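Local coordinates for FAD dependent oxidoreductase (Chelativorans sp. BNC1, PDB 6PXS), which uses flavin adenine dinucleotide as cofactor and probably oxidises iminodiacetate, at residues Gly318-Ile323 / Tyr363-Pro368; Leu214-Pro219 / Leu326-Gly331. One frame throughout, in Å; residues are numbered along the deposited sequence.

Interaction 1: residues Gly318-Ile323 / Tyr363-Pro368; sequences GRVPQI and YSPTGP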
loop_
_atom_site.group_PDB
_atom_site.type_symbol
_atom_site.label_atom_id
_atom_site.label_comp_id
_atom_site.label_asym_id
_atom_site.label_seq_id
_atom_site.Cartn_x
_atom_site.Cartn_y
_atom_site.Cartn_z
ATOM N N GLY A 318 -28.053 16.345 -20.276
ATOM C CA GLY A 318 -29.447 16.684 -20.479
ATOM C C GLY A 318 -30.368 15.516 -20.187
ATOM O O GLY A 318 -29.944 14.386 -19.950
ATOM N N ARG A 319 -31.662 15.824 -20.212
ATOM C CA ARG A 319 -32.680 14.819 -19.955
ATOM C C ARG A 319 -32.710 13.783 -21.071
ATOM O O ARG A 319 -32.365 14.062 -22.222
ATOM C CB ARG A 319 -34.054 15.472 -19.816
ATOM C CG ARG A 319 -34.225 16.263 -18.534
ATOM C CD ARG A 319 -35.617 16.855 -18.417
ATOM N NE ARG A 319 -35.834 17.447 -17.101
ATOM C CZ ARG A 319 -36.102 16.750 -16.002
ATOM N NH1 ARG A 319 -36.184 15.426 -16.052
ATOM N NH2 ARG A 319 -36.283 17.376 -14.848
ATOM N N VAL A 320 -33.135 12.575 -20.718
ATOM C CA VAL A 320 -33.204 11.477 -21.675
ATOM C C VAL A 320 -34.513 11.590 -22.447
ATOM O O VAL A 320 -35.588 11.634 -21.833
ATOM C CB VAL A 320 -33.088 10.116 -20.972
ATOM C CG1 VAL A 320 -33.215 8.983 -21.982
ATOM C CG2 VAL A 320 -31.766 10.029 -20.228
ATOM N N PRO A 321 -34.482 11.651 -23.777
ATOM C CA PRO A 321 -35.739 11.708 -24.531
ATOM C C PRO A 321 -36.591 10.471 -24.298
ATOM O O PRO A 321 -36.083 9.353 -24.209
ATOM C CB PRO A 321 -35.275 11.809 -25.987
ATOM C CG PRO A 321 -33.888 12.323 -25.917
ATOM C CD PRO A 321 -33.309 11.766 -24.662
ATOM N N GLN A 322 -37.901 10.688 -24.198
ATOM C CA GLN A 322 -38.935 9.672 -24.060
ATOM C C GLN A 322 -38.911 8.977 -22.704
ATOM O O GLN A 322 -39.702 8.050 -22.489
ATOM C CB GLN A 322 -38.851 8.618 -25.175
ATOM C CG GLN A 322 -38.734 9.238 -26.557
ATOM C CD GLN A 322 -38.696 8.200 -27.653
ATOM O OE1 GLN A 322 -39.249 7.111 -27.507
ATOM N NE2 GLN A 322 -38.036 8.528 -28.757
ATOM N N ILE A 323 -38.053 9.397 -21.778
ATOM C CA ILE A 323 -37.980 8.820 -20.442
ATOM C C ILE A 323 -38.064 9.958 -19.437
ATOM O O ILE A 323 -37.238 10.878 -19.463
ATOM C CB ILE A 323 -36.694 8.005 -20.240
ATOM C CG1 ILE A 323 -36.626 6.891 -21.288
ATOM C CG2 ILE A 323 -36.641 7.434 -18.828
ATOM C CD1 ILE A 323 -35.493 5.909 -21.081
ATOM N N TYR A 363 -25.826 18.555 -26.677
ATOM C CA TYR A 363 -25.225 17.569 -25.790
ATOM C C TYR A 363 -26.219 16.540 -25.271
ATOM O O TYR A 363 -25.818 15.645 -24.519
ATOM C CB TYR A 363 -24.562 18.265 -24.591
ATOM C CG TYR A 363 -23.718 19.465 -24.954
ATOM C CD1 TYR A 363 -22.448 19.311 -25.494
ATOM C CD2 TYR A 363 -24.188 20.753 -24.747
ATOM C CE1 TYR A 363 -21.675 20.409 -25.824
ATOM C CE2 TYR A 363 -23.423 21.854 -25.073
ATOM C CZ TYR A 363 -22.168 21.678 -25.610
ATOM O OH TYR A 363 -21.408 22.776 -25.935
ATOM N N SER A 364 -27.490 16.633 -25.645
ATOM C CA SER A 364 -28.491 15.751 -25.064
ATOM C C SER A 364 -28.188 14.300 -25.431
ATOM O O SER A 364 -27.713 14.023 -26.540
ATOM C CB SER A 364 -29.892 16.125 -25.552
ATOM O OG SER A 364 -30.084 15.729 -26.898
ATOM N N PRO A 365 -28.449 13.348 -24.533
ATOM C CA PRO A 365 -28.274 11.936 -24.896
ATOM C C PRO A 365 -29.332 11.472 -25.882
ATOM O O PRO A 365 -30.221 12.242 -26.258
ATOM C CB PRO A 365 -28.396 11.210 -23.550
ATOM C CG PRO A 365 -29.238 12.108 -22.715
ATOM C CD PRO A 365 -28.897 13.508 -23.138
ATOM N N THR A 366 -29.244 10.217 -26.305
ATOM C CA THR A 366 -30.232 9.631 -27.194
ATOM C C THR A 366 -31.308 8.915 -26.385
ATOM O O THR A 366 -31.124 8.588 -25.210
ATOM C CB THR A 366 -29.572 8.653 -28.169
ATOM O OG1 THR A 366 -28.827 7.671 -27.437
ATOM C CG2 THR A 366 -28.642 9.394 -29.118
ATOM N N GLY A 367 -32.444 8.676 -27.033
ATOM C CA GLY A 367 -33.561 8.025 -26.393
ATOM C C GLY A 367 -33.482 6.517 -26.501
ATOM O O GLY A 367 -32.529 5.958 -27.055
ATOM N N PRO A 368 -34.486 5.827 -25.966
ATOM C CA PRO A 368 -34.493 4.361 -26.052
ATOM C C PRO A 368 -34.619 3.885 -27.489
ATOM O O PRO A 368 -35.397 4.426 -28.279
ATOM C CB PRO A 368 -35.715 3.961 -25.216
ATOM C CG PRO A 368 -36.582 5.177 -25.189
ATOM C CD PRO A 368 -35.650 6.348 -25.230
#

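Interaction 2: residues Leu214-Pro219 / Leu326-Gly331; sequences LGLRHP and LTIGNG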
loop_
_atom_site.group_PDB
_atom_site.type_symbol
_atom_site.label_atom_id
_atom_site.label_comp_id
_atom_site.label_asym_id
_atom_site.label_seq_id
_atom_site.Cartn_x
_atom_site.Cartn_y
_atom_site.Cartn_z
ATOM N N LEU A 214 -32.338 0.197 -19.579
ATOM C CA LEU A 214 -33.490 0.968 -20.020
ATOM C C LEU A 214 -33.594 1.037 -21.539
ATOM O O LEU A 214 -34.302 1.901 -22.067
ATOM C CB LEU A 214 -33.426 2.379 -19.433
ATOM C CG LEU A 214 -33.127 2.460 -17.933
ATOM C CD1 LEU A 214 -33.106 3.908 -17.470
ATOM C CD2 LEU A 214 -34.137 1.658 -17.131
ATOM N N GLY A 215 -32.902 0.150 -22.251
ATOM C CA GLY A 215 -32.916 0.169 -23.698
ATOM C C GLY A 215 -32.065 1.247 -24.328
ATOM O O GLY A 215 -32.135 1.434 -25.548
ATOM N N LEU A 216 -31.268 1.963 -23.540
ATOM C CA LEU A 216 -30.422 3.019 -24.071
ATOM C C LEU A 216 -29.122 2.441 -24.623
ATOM O O LEU A 216 -28.687 1.347 -24.254
ATOM C CB LEU A 216 -30.108 4.052 -22.987
ATOM C CG LEU A 216 -31.310 4.758 -22.357
ATOM C CD1 LEU A 216 -30.877 5.553 -21.137
ATOM C CD2 LEU A 216 -31.992 5.661 -23.367
ATOM N N ARG A 217 -28.504 3.198 -25.527
ATOM C CA ARG A 217 -27.194 2.874 -26.087
ATOM C C ARG A 217 -26.263 4.027 -25.727
ATOM O O ARG A 217 -26.082 4.963 -26.510
ATOM C CB ARG A 217 -27.275 2.654 -27.599
ATOM N N HIS A 218 -25.672 3.951 -24.537
ATOM C CA HIS A 218 -24.790 4.985 -24.009
ATOM C C HIS A 218 -23.378 4.785 -24.552
ATOM O O HIS A 218 -22.685 3.848 -24.134
ATOM C CB HIS A 218 -24.795 4.936 -22.479
ATOM C CG HIS A 218 -24.272 6.176 -21.826
ATOM N ND1 HIS A 218 -24.777 7.429 -22.095
ATOM C CD2 HIS A 218 -23.299 6.353 -20.901
ATOM C CE1 HIS A 218 -24.132 8.327 -21.370
ATOM N NE2 HIS A 218 -23.231 7.699 -20.637
ATOM N N PRO A 219 -22.906 5.635 -25.479
ATOM C CA PRO A 219 -21.589 5.408 -26.103
ATOM C C PRO A 219 -20.441 6.014 -25.297
ATOM O O PRO A 219 -19.708 6.889 -25.770
ATOM C CB PRO A 219 -21.762 6.084 -27.468
ATOM C CG PRO A 219 -22.648 7.248 -27.175
ATOM C CD PRO A 219 -23.574 6.820 -26.050
ATOM N N LEU A 326 -35.300 11.336 -15.599
ATOM C CA LEU A 326 -33.947 10.835 -15.784
ATOM C C LEU A 326 -33.091 11.911 -16.433
ATOM O O LEU A 326 -33.527 12.584 -17.371
ATOM C CB LEU A 326 -33.930 9.565 -16.646
ATOM C CG LEU A 326 -32.551 8.955 -16.919
ATOM C CD1 LEU A 326 -31.839 8.625 -15.617
ATOM C CD2 LEU A 326 -32.674 7.714 -17.790
ATOM N N THR A 327 -31.871 12.062 -15.925
ATOM C CA THR A 327 -30.911 13.021 -16.449
ATOM C C THR A 327 -29.532 12.380 -16.418
ATOM O O THR A 327 -29.163 11.736 -15.433
ATOM C CB THR A 327 -30.916 14.321 -15.633
ATOM O OG1 THR A 327 -32.252 14.835 -15.562
ATOM C CG2 THR A 327 -30.009 15.362 -16.266
ATOM N N ILE A 328 -28.776 12.553 -17.498
ATOM C CA ILE A 328 -27.488 11.891 -17.667
ATOM C C ILE A 328 -26.404 12.944 -17.825
ATOM O O ILE A 328 -26.578 13.927 -18.553
ATOM C CB ILE A 328 -27.494 10.936 -18.879
ATOM C CG1 ILE A 328 -28.565 9.861 -18.695
ATOM C CG2 ILE A 328 -26.122 10.294 -19.066
ATOM C CD1 ILE A 328 -28.691 8.917 -19.872
ATOM N N GLY A 329 -25.287 12.732 -17.135
ATOM C CA GLY A 329 -24.085 13.506 -17.354
ATOM C C GLY A 329 -22.876 12.598 -17.425
ATOM O O GLY A 329 -22.555 11.911 -16.450
ATOM N N ASN A 330 -22.200 12.576 -18.566
ATOM C CA ASN A 330 -21.076 11.670 -18.773
ATOM C C ASN A 330 -20.351 12.102 -20.042
ATOM O O ASN A 330 -20.775 13.029 -20.739
ATOM C CB ASN A 330 -21.550 10.216 -18.856
ATOM C CG ASN A 330 -20.446 9.228 -18.564
ATOM O OD1 ASN A 330 -19.358 9.609 -18.132
ATOM N ND2 ASN A 330 -20.720 7.947 -18.789
ATOM N N GLY A 331 -19.248 11.420 -20.336
ATOM C CA GLY A 331 -18.457 11.731 -21.508
ATOM C C GLY A 331 -17.418 12.804 -21.299
ATOM O O GLY A 331 -16.977 13.418 -22.277
#

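Interaction 1: residues Gly318-Ile323 / Tyr363-Pro368
P365 and P368 pack against the type II beta turn V320-I323, which follows the edge strand 316-317 of the Rossmann-type FAD-binding sheet. The two segments run in the same direction, as the CA pairings G318 with S364 and P321 with G367 indicate, but no hydrogen bond crosses between them, so ring carbons and carbonyl oxygens make the contact. P365 sits where the chain turns at G318: its CD lies 3.5 Å from G318 O and 3.6 Å from R319 O, which sets the ring against two successive carbonyls. On the same ring, CG meets V320 CG2 at 4.1 Å, the two side chains lying nearly perpendicular. P321 replies in kind, its CD 3.5 Å from P365 O. V320 has CG1 anti to its backbone N (chi1 178°), and this branch reaches T366 O at 3.9 Å while CG2 takes P365.

At the far end P368 meets the turn itself, its ring resting with CD 3.9 Å from Q322 CB and 4.1 Å from I323 CG1. P321 holds the second position of the turn and Q322 the third, where phi is positive (70°); the I323 N to V320 O bond that closes the turn is weak. Farther out, Y363, whose ring leads away from the turn, packs on L59 and L60 of helix 55-76 and bonds through OH to D56 O. R319, whose CB points away from 363-368, makes a salt bridge through NH1 to E198 OE1.

Interaction 2: residues Leu214-Pro219 / Leu326-Gly331
Strand 326-330 of the Rossmann-type sheet, which leads into the glycine-rich turn near the FAD, meets the loop 214-219 through L326, I328 and N330, whose CB atoms all point toward that loop. The backbones stay well apart, L214 and L326 being 10.7 Å from CA to CA, so side chains alone bridge the gap.

At the polar end, N330 ND2 donates to H218 NE2 over 3.1 Å with an N-H...N angle of 153°. The donor arrives at the edge of the imidazole, in the ring plane, but the acceptor is somewhat tilted from the amide plane; ring and amide planes are 23° apart. H218 has CG anti to the backbone N (chi1 -163°), a torsion that carries the ring down to the strand. Acceptance at NE2 is consistent with that nitrogen lacking a proton. The other amide atom, N330 OD1, takes a weak bond from G331 N at 2.9 Å, and ND2 has a second, weak partner in G204 O, so the amide is held at both ends.

Beside this bond, I328 CG2 lies 3.6 Å from H218 CE1, the two side chains running antiparallel alongside one another. The rest is apolar: L216 CD1 is 4.2 Å from I328 CD1, and L214 CD1 meets L326 CD2 tip to tip at 3.8 Å. A207 and L211 of helix 207-211 also pack on H218. The N330 side chain is about 4 Å from the FAD, and G331 begins a GxGxxG-like pattern with G333 and G336, both FAD-binding; with helix 336-352 following, this is consistent with a strand-turn-helix unit of the Rossmann-type dinucleotide-binding fold.

From the N terminus, the order is 214-219, 318-323, 326-331, 363-368. Interaction 2 closes a long excursion, 106 residues between its segments with 39 in strands; interaction 1 closes a shorter one of 39 that includes helix 336-352. Their segments alternate, so the two closures cross rather than nest. Their centres are 7 Å apart and they meet directly: G318 O accepts a probable hydrogen bond from I328 N (3.3 Å), V320 packs on both I328 and L326, and T366 O touches L216 CD2. Interaction 2 ties the loop after helix 207-211 to strand 326-330, while interaction 1 ties the C-terminal tail to the loop after strand 316-317, which G318 joins to strand 326-330.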